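Esterase (Thermotoga maritima, PDB 3DOH) catalyses the hydrolysis of carboxylic esters as a thermostable enzyme that combines an alpha/beta-hydrolase domain with an immunoglobulin-like domain. Local coordinates at residues A[192-197]-A[216-221]; A[280-285]-A[304-309]; A[290-295]-A[373-378]; A[312-317]-A[342-347]. All blocks are in the same frame, centred on the assembly; numbering follows the deposited sequence.

All four contacts lie in the alpha/beta-hydrolase part of the chain, and contacts 1, 3 and 4 reach its mixed sheet. Contact 1 closes first along the chain; contacts 2 and 3 interleave, and contact 4 is nested inside the loop that contact 3 closes. Contacts 3 and 4, centres about 13 Å apart, share neighbouring strands: 290-294 pairs with 311-316, which pairs with 341-346. Contact 2, about 14 Å from contact 3 between centres, joins it through Ile-281 on Ala-291. Contacts 1 and 3, about 17 Å apart by centres, set helices against the sheet, contact 2 packs a loop on a helix end, and contact 4 pairs the last two strands; the sheet probably carries the catalytic residues.

Contact 1: A[192-197]-A[216-221]; sequences LQVAGN and VLAPQC
The side-chain amide of Gln-193 has CB of Gln-220 over one face, 3.6 Å from its CD, and the carbonyl of Ala-218 at its edge. Gln-193 NE2 donates to Ala-218 O at 3.0 Å in an almost straight bond (176°). The acceptor lies in the amide plane, although the donor stands well above the carbonyl plane. The Gln-193 chain bends at chi2 (-81°), which turns the amide face toward CB of Gln-220, and CG passes 3.5 Å from Pro-219 O. The two glutamines cross at about a right angle, their amide planes inclined by 31°. Beside this polar part, Val-194 CG2 meets Ala-218 CB at 3.7 Å. Asn-190 OD1 also accepts from Gln-193 NE2, while the Gln-220 amide is held by Asn-190, Asp-189 and Glu-185. This buried contact thus ties the short, weakly bonded helix 192-195 to strand 215-219 of the hydrolase sheet. With two acceptors for NE2 and a neighbour over its face, the Gln-193 amide has little freedom to turn.

Contact 2: A[280-285]-A[304-309]; sequences AIMEFP and ERIKDI
Ile-306 pushes its CG2 methyl against the last turn of helix 272-283, between Ile-281 and Met-282, and this is the close-packed half of the contact. Its CG1 sits between the backbone N and the carbonyl carbon (chi1 53°), which sets CG2 beside the N and against the helix. CG2 comes to 4.0 Å from CG1 of Ile-281, the two side chains crossing at about a right angle, and stands equally near Met-282 CG. The other branch ends at CD1, 4.1 Å from Met-282 CE and as near Ile-281 CD1. Ile-309, closing the type I turn that begins at Ile-306, adds its CD1 beside Pro-285, 3.5 Å from Pro-285 O. Ile-311 touches both Ile-281 and Ile-306. A glycine at Ile-306 would probably open a gap between Ile-281 and Met-282 and let the loop shift against the helix.

The outer side is held more loosely, by the exposed Arg-305. Its NH1 donates to Met-282 O at 3.2 Å (168°); the oxygen lies in the guanidinium plane, but the donor is above the carbonyl plane. The ion pair with Glu-283 is long, its OE1 3.6 Å from NH1 of Arg-305, with the flat groups 63° apart, and Glu-283 has a firmer partner in Lys-302. A cation beside a carbonyl at the C-terminal end of a helix is likely to be favourable, so charge on the solvent side adds to a chiefly apolar attachment.

Contact 3: A[290-295]-A[373-378]; sequences AAIPIC and EWLFEQ
Ala-290 on strand 290-294 comes within 6.3 Å of Gln-378, CA to CA, just past helix 369-376. Side chains do the joining. The methyl of Ala-290 meets CB of Gln-378 at 3.7 Å and CD1 of Leu-375 at 3.9 Å. Leu-375 carries its CG anti to the backbone N (chi1 -178°), which swings CD1 in to the strand, where it also touches Ile-292 CD1 at 3.9 Å. Ile-292 CG1 lies at the edge of the Trp-374 indole, 4.0 Å from CZ3, the side chains running past each other in opposite directions. A serine here would probably open a gap beside Trp-374 CZ3 and Leu-375 CD1, leaving Ala-290 as their remaining side-chain partner on the strand, and put a hydroxyl in an apolar place. Over one face of the indole, toward its rim, stands Gln-378 NE2, which donates to Trp-374 O at 3.1 Å (158°), so the turn there is fastened back onto the helix. Trp-374 also meets the ring of Trp-312 edge-to-face. Helix 369-376 covers this part of one side of the sheet, next to helix 362-366, while Ala-291 and Pro-293 turn to helix 272-283, and strands 264-270 and 311-316 flank strand 290-294.

Contact 4: A[312-317]-A[342-347]; sequences WVFHAE and RYTEYE
Trp-312 and Arg-342 bury the most surface, the arginine chain lying over a face of the indole. Trp-312 has CG anti to its N (chi1 -172°), which lays the indole alongside the neighbouring strand. Arg-342 CB sits over the five-membered ring, 3.7 Å from its centroid in a CH-pi contact. CD lies over the same face, and NH1 of Arg-342 comes to 3.4 Å from CZ3 of Trp-312. The guanidinium plane is inclined 57° to the ring rather than stacked. Over the opposite face, toward its rim, is Phe-314 CZ, while at the edge Trp-312 NE1 donates in the ring plane to Thr-344 OG1 at 2.9 Å, somewhat bent (145°). The third large contributor, Tyr-346, packs its CB on Ala-316 CB at 4.0 Å and sets its OH, hydrogen-bonded to Thr-365, beside Phe-314 CD2. The strands run parallel, with Val-313 N to Arg-342 O and Glu-317 N to Tyr-346 O both at 2.8 Å. Strand 341-346 is outermost in this chain's sheet, and Arg-207 of the second subunit donates to Glu-345 O. Joined through helix 325-336, the two strands form a beta-alpha-beta unit of the alpha/beta-hydrolase fold, and His-315 touches the probable Ser-His-Asp triad.

Contact 1: A[192-197]-A[216-221]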
loop_
_atom_site.group_PDB
_atom_site.type_symbol
_atom_site.label_atom_id
_atom_site.label_comp_id
_atom_site.label_asym_id
_atom_site.label_seq_id
_atom_site.Cartn_x
_atom_site.Cartn_y
_atom_site.Cartn_z
ATOM N N LEU A 192 -21.766 -21.262 27.106
ATOM C CA LEU A 192 -20.699 -20.273 27.294
ATOM C C LEU A 192 -19.353 -20.815 27.737
ATOM O O LEU A 192 -18.328 -20.451 27.146
ATOM C CB LEU A 192 -21.153 -19.220 28.281
ATOM C CG LEU A 192 -21.349 -17.820 27.711
ATOM C CD1 LEU A 192 -21.486 -17.756 26.172
ATOM C CD2 LEU A 192 -22.538 -17.202 28.406
ATOM N N GLN A 193 -19.363 -21.697 28.738
ATOM C CA GLN A 193 -18.134 -22.067 29.470
ATOM C C GLN A 193 -17.277 -23.031 28.666
ATOM O O GLN A 193 -16.119 -23.358 29.013
ATOM C CB GLN A 193 -18.454 -22.601 30.889
ATOM C CG GLN A 193 -18.832 -24.072 31.012
ATOM C CD GLN A 193 -20.283 -24.348 30.665
ATOM O OE1 GLN A 193 -20.966 -23.497 30.082
ATOM N NE2 GLN A 193 -20.767 -25.541 31.022
ATOM N N VAL A 194 -17.863 -23.447 27.556
ATOM C CA VAL A 194 -17.260 -24.415 26.703
ATOM C C VAL A 194 -16.973 -23.732 25.346
ATOM O O VAL A 194 -16.298 -24.290 24.492
ATOM C CB VAL A 194 -18.203 -25.676 26.679
ATOM C CG1 VAL A 194 -18.767 -25.998 25.305
ATOM C CG2 VAL A 194 -17.557 -26.880 27.357
ATOM N N ALA A 195 -17.444 -22.510 25.156
ATOM C CA ALA A 195 -17.328 -21.882 23.871
ATOM C C ALA A 195 -16.507 -20.590 23.921
ATOM O O ALA A 195 -15.997 -20.113 22.903
ATOM C CB ALA A 195 -18.682 -21.604 23.332
ATOM N N GLY A 196 -16.372 -20.022 25.106
ATOM C CA GLY A 196 -15.691 -18.736 25.241
ATOM C C GLY A 196 -14.207 -18.781 24.937
ATOM O O GLY A 196 -13.652 -17.783 24.511
ATOM N N ASN A 197 -13.568 -19.939 25.125
ATOM C CA ASN A 197 -12.134 -20.156 24.815
ATOM C C ASN A 197 -11.841 -21.672 24.694
ATOM O O ASN A 197 -12.770 -22.466 24.775
ATOM C CB ASN A 197 -11.274 -19.504 25.883
ATOM C CG ASN A 197 -11.765 -19.826 27.273
ATOM O OD1 ASN A 197 -12.010 -18.921 28.092
ATOM N ND2 ASN A 197 -11.911 -21.128 27.564
ATOM N N VAL A 216 -13.455 -34.690 30.306
ATOM C CA VAL A 216 -13.421 -33.263 30.584
ATOM C C VAL A 216 -14.725 -32.828 31.188
ATOM O O VAL A 216 -15.771 -32.982 30.585
ATOM C CB VAL A 216 -13.216 -32.428 29.319
ATOM C CG1 VAL A 216 -13.030 -30.953 29.665
ATOM C CG2 VAL A 216 -12.026 -32.928 28.540
ATOM N N LEU A 217 -14.642 -32.250 32.373
ATOM C CA LEU A 217 -15.784 -31.687 33.026
ATOM C C LEU A 217 -15.640 -30.185 32.984
ATOM O O LEU A 217 -14.619 -29.617 33.403
ATOM C CB LEU A 217 -15.843 -32.175 34.471
ATOM C CG LEU A 217 -16.539 -31.295 35.491
ATOM C CD1 LEU A 217 -17.986 -31.263 35.227
ATOM C CD2 LEU A 217 -16.274 -31.815 36.860
ATOM N N ALA A 218 -16.698 -29.541 32.509
ATOM C CA ALA A 218 -16.719 -28.104 32.362
ATOM C C ALA A 218 -18.001 -27.618 33.000
ATOM O O ALA A 218 -19.066 -27.644 32.386
ATOM C CB ALA A 218 -16.663 -27.728 30.885
ATOM N N PRO A 219 -17.937 -27.269 34.268
ATOM C CA PRO A 219 -19.057 -26.640 34.974
ATOM C C PRO A 219 -19.314 -25.158 34.690
ATOM O O PRO A 219 -18.372 -24.402 34.443
ATOM C CB PRO A 219 -18.703 -26.854 36.457
ATOM C CG PRO A 219 -17.247 -26.986 36.472
ATOM C CD PRO A 219 -16.839 -27.629 35.165
ATOM N N GLN A 220 -20.591 -24.748 34.747
ATOM C CA GLN A 220 -20.954 -23.317 34.608
ATOM C C GLN A 220 -21.443 -22.671 35.880
ATOM O O GLN A 220 -22.321 -23.192 36.560
ATOM C CB GLN A 220 -22.023 -23.097 33.545
ATOM C CG GLN A 220 -22.481 -21.645 33.471
ATOM C CD GLN A 220 -23.300 -21.369 32.220
ATOM O OE1 GLN A 220 -24.227 -22.114 31.898
ATOM N NE2 GLN A 220 -22.947 -20.305 31.493
ATOM N N CYS A 221 -20.867 -21.519 36.205
ATOM C CA CYS A 221 -21.194 -20.822 37.444
ATOM C C CYS A 221 -22.081 -19.611 37.177
ATOM O O CYS A 221 -21.993 -18.985 36.120
ATOM C CB CYS A 221 -19.918 -20.390 38.168
ATOM S SG CYS A 221 -20.106 -18.916 39.199
#

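Contact 2: A[280-285]-A[304-309]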
loop_
_atom_site.group_PDB
_atom_site.type_symbol
_atom_site.label_atom_id
_atom_site.label_comp_id
_atom_site.label_asym_id
_atom_site.label_seq_id
_atom_site.Cartn_x
_atom_site.Cartn_y
_atom_site.Cartn_z
ATOM N N ALA A 280 -9.635 -24.350 44.859
ATOM C CA ALA A 280 -9.883 -25.802 44.772
ATOM C C ALA A 280 -8.751 -26.684 45.268
ATOM O O ALA A 280 -8.969 -27.598 46.055
ATOM C CB ALA A 280 -10.229 -26.191 43.369
ATOM N N ILE A 281 -7.543 -26.447 44.789
ATOM C CA ILE A 281 -6.449 -27.332 45.165
ATOM C C ILE A 281 -6.011 -27.086 46.596
ATOM O O ILE A 281 -5.582 -27.995 47.265
ATOM C CB ILE A 281 -5.232 -27.239 44.193
ATOM C CG1 ILE A 281 -4.693 -25.805 44.107
ATOM C CG2 ILE A 281 -5.569 -27.868 42.822
ATOM C CD1 ILE A 281 -3.389 -25.701 43.458
ATOM N N MET A 282 -6.117 -25.860 47.065
ATOM C CA MET A 282 -5.706 -25.519 48.406
ATOM C C MET A 282 -6.725 -26.043 49.428
ATOM O O MET A 282 -6.363 -26.466 50.543
ATOM C CB MET A 282 -5.559 -24.004 48.523
ATOM C CG MET A 282 -4.148 -23.466 48.334
ATOM S SD MET A 282 -4.227 -21.681 48.238
ATOM C CE MET A 282 -2.586 -21.270 47.662
ATOM N N GLU A 283 -8.002 -26.024 49.055
ATOM C CA GLU A 283 -9.064 -26.504 49.962
ATOM C C GLU A 283 -9.341 -27.999 49.849
ATOM O O GLU A 283 -10.041 -28.549 50.693
ATOM C CB GLU A 283 -10.359 -25.727 49.751
ATOM C CG GLU A 283 -10.266 -24.231 50.039
ATOM C CD GLU A 283 -9.676 -23.905 51.406
ATOM O OE1 GLU A 283 -9.979 -24.586 52.411
ATOM O OE2 GLU A 283 -8.900 -22.941 51.491
ATOM N N PHE A 284 -8.797 -28.633 48.814
ATOM C CA PHE A 284 -8.986 -30.064 48.598
ATOM C C PHE A 284 -7.717 -30.704 48.043
ATOM O O PHE A 284 -7.733 -31.318 46.977
ATOM C CB PHE A 284 -10.158 -30.311 47.647
ATOM C CG PHE A 284 -11.481 -29.836 48.178
ATOM C CD1 PHE A 284 -12.170 -30.579 49.122
ATOM C CD2 PHE A 284 -12.035 -28.648 47.734
ATOM C CE1 PHE A 284 -13.387 -30.145 49.613
ATOM C CE2 PHE A 284 -13.251 -28.209 48.221
ATOM C CZ PHE A 284 -13.928 -28.959 49.161
ATOM N N PRO A 285 -6.619 -30.554 48.777
ATOM C CA PRO A 285 -5.301 -30.931 48.285
ATOM C C PRO A 285 -5.236 -32.385 47.938
ATOM O O PRO A 285 -4.369 -32.810 47.179
ATOM C CB PRO A 285 -4.386 -30.678 49.479
ATOM C CG PRO A 285 -5.267 -30.401 50.646
ATOM C CD PRO A 285 -6.549 -29.926 50.114
ATOM N N GLU A 304 1.344 -24.469 51.721
ATOM C CA GLU A 304 1.998 -25.598 52.342
ATOM C C GLU A 304 1.222 -26.892 52.075
ATOM O O GLU A 304 1.818 -27.944 51.925
ATOM C CB GLU A 304 2.172 -25.323 53.849
ATOM C CG GLU A 304 3.155 -26.270 54.551
ATOM C CD GLU A 304 4.623 -26.049 54.158
ATOM O OE1 GLU A 304 5.109 -24.913 54.313
ATOM O OE2 GLU A 304 5.286 -27.012 53.711
ATOM N N ARG A 305 -0.102 -26.808 52.001
ATOM C CA ARG A 305 -0.935 -27.978 51.722
ATOM C C ARG A 305 -0.750 -28.470 50.292
ATOM O O ARG A 305 -1.054 -29.627 49.995
ATOM C CB ARG A 305 -2.405 -27.628 51.874
ATOM C CG ARG A 305 -2.651 -26.465 52.767
ATOM C CD ARG A 305 -4.104 -26.154 52.801
ATOM N NE ARG A 305 -4.488 -25.620 54.097
ATOM C CZ ARG A 305 -5.744 -25.410 54.466
ATOM N NH1 ARG A 305 -6.744 -25.673 53.639
ATOM N NH2 ARG A 305 -5.996 -24.925 55.664
ATOM N N ILE A 306 -0.302 -27.576 49.409
ATOM C CA ILE A 306 -0.210 -27.887 47.983
ATOM C C ILE A 306 1.243 -28.136 47.597
ATOM O O ILE A 306 1.559 -28.357 46.423
ATOM C CB ILE A 306 -0.903 -26.820 47.041
ATOM C CG1 ILE A 306 -0.415 -25.410 47.317
ATOM C CG2 ILE A 306 -2.407 -26.841 47.182
ATOM C CD1 ILE A 306 -0.565 -24.464 46.125
ATOM N N LYS A 307 2.109 -28.133 48.612
ATOM C CA LYS A 307 3.532 -28.332 48.417
ATOM C C LYS A 307 3.846 -29.460 47.393
ATOM O O LYS A 307 4.772 -29.348 46.607
ATOM C CB LYS A 307 4.216 -28.571 49.777
ATOM C CG LYS A 307 5.692 -29.065 49.688
ATOM C CD LYS A 307 6.531 -28.747 50.923
ATOM C CE LYS A 307 6.063 -29.485 52.188
ATOM N NZ LYS A 307 6.067 -30.991 52.105
ATOM N N ASP A 308 3.061 -30.531 47.387
ATOM C CA ASP A 308 3.358 -31.700 46.556
ATOM C C ASP A 308 2.575 -31.801 45.271
ATOM O O ASP A 308 2.818 -32.740 44.519
ATOM C CB ASP A 308 3.107 -33.009 47.309
ATOM C CG ASP A 308 4.082 -33.242 48.427
ATOM O OD1 ASP A 308 3.844 -34.222 49.181
ATOM O OD2 ASP A 308 5.072 -32.465 48.561
ATOM N N ILE A 309 1.649 -30.879 45.021
ATOM C CA ILE A 309 0.915 -30.859 43.757
ATOM C C ILE A 309 1.693 -30.160 42.624
ATOM O O ILE A 309 2.046 -28.987 42.746
ATOM C CB ILE A 309 -0.467 -30.230 43.951
ATOM C CG1 ILE A 309 -1.172 -30.933 45.116
ATOM C CG2 ILE A 309 -1.292 -30.333 42.671
ATOM C CD1 ILE A 309 -2.505 -30.323 45.507
#

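Contact 3: A[290-295]-A[373-378]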
loop_
_atom_site.group_PDB
_atom_site.type_symbol
_atom_site.label_atom_id
_atom_site.label_comp_id
_atom_site.label_asym_id
_atom_site.label_seq_id
_atom_site.Cartn_x
_atom_site.Cartn_y
_atom_site.Cartn_z
ATOM N N ALA A 290 -2.640 -32.409 39.474
ATOM C CA ALA A 290 -1.904 -31.264 38.960
ATOM C C ALA A 290 -2.866 -30.172 38.499
ATOM O O ALA A 290 -3.995 -30.453 38.098
ATOM C CB ALA A 290 -0.993 -31.687 37.818
ATOM N N ALA A 291 -2.408 -28.927 38.562
ATOM C CA ALA A 291 -3.248 -27.776 38.321
ATOM C C ALA A 291 -2.564 -26.839 37.333
ATOM O O ALA A 291 -1.336 -26.713 37.357
ATOM C CB ALA A 291 -3.472 -27.070 39.618
ATOM N N ILE A 292 -3.334 -26.192 36.459
ATOM C CA ILE A 292 -2.846 -25.051 35.663
ATOM C C ILE A 292 -3.786 -23.855 35.911
ATOM O O ILE A 292 -4.819 -23.705 35.233
ATOM C CB ILE A 292 -2.737 -25.382 34.145
ATOM C CG1 ILE A 292 -1.870 -26.622 33.933
ATOM C CG2 ILE A 292 -2.283 -24.165 33.314
ATOM C CD1 ILE A 292 -1.998 -27.251 32.510
ATOM N N PRO A 293 -3.465 -23.025 36.909
ATOM C CA PRO A 293 -4.138 -21.760 37.168
ATOM C C PRO A 293 -3.637 -20.557 36.357
ATOM O O PRO A 293 -2.512 -20.076 36.573
ATOM C CB PRO A 293 -3.846 -21.528 38.635
ATOM C CG PRO A 293 -2.554 -22.193 38.872
ATOM C CD PRO A 293 -2.466 -23.340 37.935
ATOM N N ILE A 294 -4.508 -20.050 35.485
ATOM C CA ILE A 294 -4.188 -18.996 34.540
ATOM C C ILE A 294 -4.794 -17.697 35.021
ATOM O O ILE A 294 -6.008 -17.638 35.249
ATOM C CB ILE A 294 -4.736 -19.338 33.130
ATOM C CG1 ILE A 294 -4.103 -20.614 32.639
ATOM C CG2 ILE A 294 -4.417 -18.233 32.127
ATOM C CD1 ILE A 294 -4.961 -21.333 31.692
ATOM N N CYS A 295 -3.960 -16.670 35.159
ATOM C CA CYS A 295 -4.387 -15.395 35.715
ATOM C C CYS A 295 -5.417 -15.605 36.814
ATOM O O CYS A 295 -6.617 -15.442 36.592
ATOM C CB CYS A 295 -4.966 -14.499 34.617
ATOM S SG CYS A 295 -6.205 -15.302 33.573
ATOM N N GLU A 373 1.142 -31.695 27.425
ATOM C CA GLU A 373 1.874 -32.943 27.615
ATOM C C GLU A 373 2.255 -33.087 29.064
ATOM O O GLU A 373 2.075 -34.178 29.657
ATOM C CB GLU A 373 3.125 -32.979 26.739
ATOM C CG GLU A 373 2.866 -33.478 25.309
ATOM C CD GLU A 373 2.102 -34.807 25.290
ATOM O OE1 GLU A 373 0.934 -34.805 24.826
ATOM O OE2 GLU A 373 2.654 -35.839 25.768
ATOM N N TRP A 374 2.767 -31.985 29.642
ATOM C CA TRP A 374 3.197 -31.977 31.012
ATOM C C TRP A 374 2.059 -32.362 31.961
ATOM O O TRP A 374 2.267 -33.073 32.943
ATOM C CB TRP A 374 3.722 -30.600 31.365
ATOM C CG TRP A 374 3.979 -30.423 32.850
ATOM C CD1 TRP A 374 5.139 -30.731 33.525
ATOM C CD2 TRP A 374 3.061 -29.904 33.853
ATOM N NE1 TRP A 374 5.001 -30.409 34.859
ATOM C CE2 TRP A 374 3.745 -29.904 35.085
ATOM C CE3 TRP A 374 1.755 -29.397 33.816
ATOM C CZ2 TRP A 374 3.144 -29.455 36.280
ATOM C CZ3 TRP A 374 1.164 -28.949 35.017
ATOM C CH2 TRP A 374 1.857 -28.990 36.218
ATOM N N LEU A 375 0.843 -31.899 31.682
ATOM C CA LEU A 375 -0.220 -32.144 32.646
ATOM C C LEU A 375 -0.420 -33.639 32.684
ATOM O O LEU A 375 -0.524 -34.220 33.769
ATOM C CB LEU A 375 -1.497 -31.400 32.293
ATOM C CG LEU A 375 -2.728 -31.496 33.207
ATOM C CD1 LEU A 375 -2.604 -30.564 34.398
ATOM C CD2 LEU A 375 -3.912 -31.100 32.393
ATOM N N PHE A 376 -0.385 -34.258 31.503
ATOM C CA PHE A 376 -0.614 -35.699 31.407
ATOM C C PHE A 376 0.472 -36.603 31.993
ATOM O O PHE A 376 0.203 -37.772 32.277
ATOM C CB PHE A 376 -1.065 -36.157 30.000
ATOM C CG PHE A 376 -2.455 -35.747 29.691
ATOM C CD1 PHE A 376 -3.515 -36.239 30.438
ATOM C CD2 PHE A 376 -2.720 -34.819 28.706
ATOM C CE1 PHE A 376 -4.823 -35.839 30.188
ATOM C CE2 PHE A 376 -4.047 -34.415 28.463
ATOM C CZ PHE A 376 -5.093 -34.922 29.219
ATOM N N GLU A 377 1.682 -36.102 32.185
ATOM C CA GLU A 377 2.653 -36.957 32.878
ATOM C C GLU A 377 2.520 -36.855 34.403
ATOM O O GLU A 377 3.318 -37.438 35.142
ATOM C CB GLU A 377 4.071 -36.774 32.360
ATOM C CG GLU A 377 4.344 -35.362 31.876
ATOM C CD GLU A 377 5.524 -35.259 30.898
ATOM O OE1 GLU A 377 6.543 -34.589 31.224
ATOM O OE2 GLU A 377 5.425 -35.849 29.799
ATOM N N GLN A 378 1.493 -36.151 34.895
ATOM C CA GLN A 378 1.316 -36.072 36.354
ATOM C C GLN A 378 0.322 -37.108 36.887
ATOM O O GLN A 378 -0.516 -37.615 36.137
ATOM C CB GLN A 378 0.952 -34.675 36.813
ATOM C CG GLN A 378 1.826 -33.563 36.289
ATOM C CD GLN A 378 3.341 -33.760 36.462
ATOM O OE1 GLN A 378 3.841 -34.169 37.519
ATOM N NE2 GLN A 378 4.070 -33.436 35.414
#

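Contact 4: A[312-317]-A[342-347]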
loop_
_atom_site.group_PDB
_atom_site.type_symbol
_atom_site.label_atom_id
_atom_site.label_comp_id
_atom_site.label_asym_id
_atom_site.label_seq_id
_atom_site.Cartn_x
_atom_site.Cartn_y
_atom_site.Cartn_z
ATOM N N TRP A 312 1.557 -25.524 37.178
ATOM C CA TRP A 312 2.214 -24.664 36.203
ATOM C C TRP A 312 1.334 -23.429 36.051
ATOM O O TRP A 312 0.248 -23.479 35.474
ATOM C CB TRP A 312 2.445 -25.402 34.892
ATOM C CG TRP A 312 3.267 -24.660 33.899
ATOM C CD1 TRP A 312 3.499 -23.323 33.871
ATOM C CD2 TRP A 312 3.926 -25.203 32.742
ATOM N NE1 TRP A 312 4.281 -22.995 32.787
ATOM C CE2 TRP A 312 4.559 -24.132 32.081
ATOM C CE3 TRP A 312 4.050 -26.493 32.209
ATOM C CZ2 TRP A 312 5.311 -24.307 30.910
ATOM C CZ3 TRP A 312 4.797 -26.673 31.037
ATOM C CH2 TRP A 312 5.412 -25.586 30.404
ATOM N N VAL A 313 1.809 -22.332 36.626
ATOM C CA VAL A 313 1.119 -21.055 36.616
ATOM C C VAL A 313 1.429 -20.248 35.329
ATOM O O VAL A 313 2.542 -20.287 34.805
ATOM C CB VAL A 313 1.579 -20.254 37.836
ATOM C CG1 VAL A 313 0.791 -18.949 37.989
ATOM C CG2 VAL A 313 1.453 -21.089 39.087
ATOM N N PHE A 314 0.437 -19.523 34.825
ATOM C CA PHE A 314 0.577 -18.680 33.642
ATOM C C PHE A 314 -0.096 -17.330 33.978
ATOM O O PHE A 314 -1.150 -17.307 34.664
ATOM C CB PHE A 314 -0.117 -19.322 32.414
ATOM C CG PHE A 314 0.547 -20.578 31.899
ATOM C CD1 PHE A 314 0.309 -21.818 32.500
ATOM C CD2 PHE A 314 1.422 -20.531 30.806
ATOM C CE1 PHE A 314 0.947 -23.000 32.001
ATOM C CE2 PHE A 314 2.056 -21.718 30.313
ATOM C CZ PHE A 314 1.819 -22.937 30.906
ATOM N N HIS A 315 0.493 -16.219 33.508
ATOM C CA HIS A 315 -0.042 -14.873 33.718
ATOM C C HIS A 315 0.705 -13.968 32.736
ATOM O O HIS A 315 1.816 -14.277 32.333
ATOM C CB HIS A 315 0.269 -14.421 35.149
ATOM C CG HIS A 315 -0.764 -13.519 35.751
ATOM N ND1 HIS A 315 -1.177 -12.346 35.154
ATOM C CD2 HIS A 315 -1.432 -13.598 36.926
ATOM C CE1 HIS A 315 -2.075 -11.760 35.921
ATOM N NE2 HIS A 315 -2.233 -12.491 37.009
ATOM N N ALA A 316 0.123 -12.847 32.338
ATOM C CA ALA A 316 0.872 -11.910 31.504
ATOM C C ALA A 316 1.248 -10.756 32.383
ATOM O O ALA A 316 0.408 -10.260 33.162
ATOM C CB ALA A 316 0.057 -11.432 30.338
ATOM N N GLU A 317 2.507 -10.322 32.232
ATOM C CA GLU A 317 3.083 -9.212 32.995
ATOM C C GLU A 317 2.205 -7.958 33.046
ATOM O O GLU A 317 2.067 -7.323 34.099
ATOM C CB GLU A 317 4.426 -8.849 32.403
ATOM C CG GLU A 317 5.181 -7.848 33.251
ATOM C CD GLU A 317 4.776 -6.414 32.957
ATOM O OE1 GLU A 317 4.113 -6.161 31.928
ATOM O OE2 GLU A 317 5.104 -5.534 33.757
ATOM N N ARG A 342 6.015 -24.765 38.110
ATOM C CA ARG A 342 6.507 -24.012 36.939
ATOM C C ARG A 342 5.721 -22.712 36.736
ATOM O O ARG A 342 4.585 -22.541 37.219
ATOM C CB ARG A 342 6.399 -24.811 35.653
ATOM C CG ARG A 342 7.150 -26.113 35.619
ATOM C CD ARG A 342 6.904 -26.804 34.291
ATOM N NE ARG A 342 7.768 -27.960 34.219
ATOM C CZ ARG A 342 8.165 -28.561 33.092
ATOM N NH1 ARG A 342 7.767 -28.120 31.891
ATOM N NH2 ARG A 342 8.977 -29.623 33.186
ATOM N N TYR A 343 6.346 -21.804 35.991
ATOM C CA TYR A 343 5.856 -20.463 35.807
ATOM C C TYR A 343 6.422 -19.872 34.545
ATOM O O TYR A 343 7.641 -19.666 34.425
ATOM C CB TYR A 343 6.230 -19.561 36.989
ATOM C CG TYR A 343 5.595 -18.205 36.931
ATOM C CD1 TYR A 343 4.210 -18.056 36.737
ATOM C CD2 TYR A 343 6.361 -17.075 37.090
ATOM C CE1 TYR A 343 3.632 -16.789 36.669
ATOM C CE2 TYR A 343 5.807 -15.813 37.050
ATOM C CZ TYR A 343 4.456 -15.650 36.843
ATOM O OH TYR A 343 3.936 -14.339 36.799
ATOM N N THR A 344 5.500 -19.619 33.619
ATOM C CA THR A 344 5.709 -18.890 32.407
ATOM C C THR A 344 4.943 -17.582 32.594
ATOM O O THR A 344 3.728 -17.616 32.773
ATOM C CB THR A 344 5.069 -19.677 31.266
ATOM O OG1 THR A 344 5.634 -20.985 31.241
ATOM C CG2 THR A 344 5.305 -19.003 29.927
ATOM N N GLU A 345 5.642 -16.444 32.571
ATOM C CA GLU A 345 5.004 -15.130 32.623
ATOM C C GLU A 345 5.269 -14.390 31.341
ATOM O O GLU A 345 6.398 -13.926 31.103
ATOM C CB GLU A 345 5.527 -14.307 33.773
ATOM C CG GLU A 345 4.866 -12.946 33.924
ATOM C CD GLU A 345 5.542 -12.074 34.993
ATOM O OE1 GLU A 345 5.666 -12.509 36.162
ATOM O OE2 GLU A 345 5.973 -10.946 34.665
ATOM N N TYR A 346 4.226 -14.283 30.527
ATOM C CA TYR A 346 4.260 -13.547 29.276
ATOM C C TYR A 346 4.700 -12.075 29.432
ATOM O O TYR A 346 4.020 -11.284 30.099
ATOM C CB TYR A 346 2.880 -13.629 28.578
ATOM C CG TYR A 346 2.418 -15.044 28.294
ATOM C CD1 TYR A 346 3.055 -15.810 27.316
ATOM C CD2 TYR A 346 1.354 -15.616 29.000
ATOM C CE1 TYR A 346 2.667 -17.121 27.038
ATOM C CE2 TYR A 346 0.935 -16.933 28.734
ATOM C CZ TYR A 346 1.609 -17.676 27.740
ATOM O OH TYR A 346 1.252 -18.966 27.448
ATOM N N GLU A 347 5.839 -11.742 28.810
ATOM C CA GLU A 347 6.390 -10.378 28.777
ATOM C C GLU A 347 5.392 -9.309 28.303
ATOM O O GLU A 347 4.602 -9.547 27.374
ATOM C CB GLU A 347 7.560 -10.299 27.804
ATOM C CG GLU A 347 8.846 -10.909 28.229
ATOM C CD GLU A 347 9.922 -10.709 27.124
ATOM O OE1 GLU A 347 9.854 -11.450 26.102
ATOM O OE2 GLU A 347 10.814 -9.801 27.272
#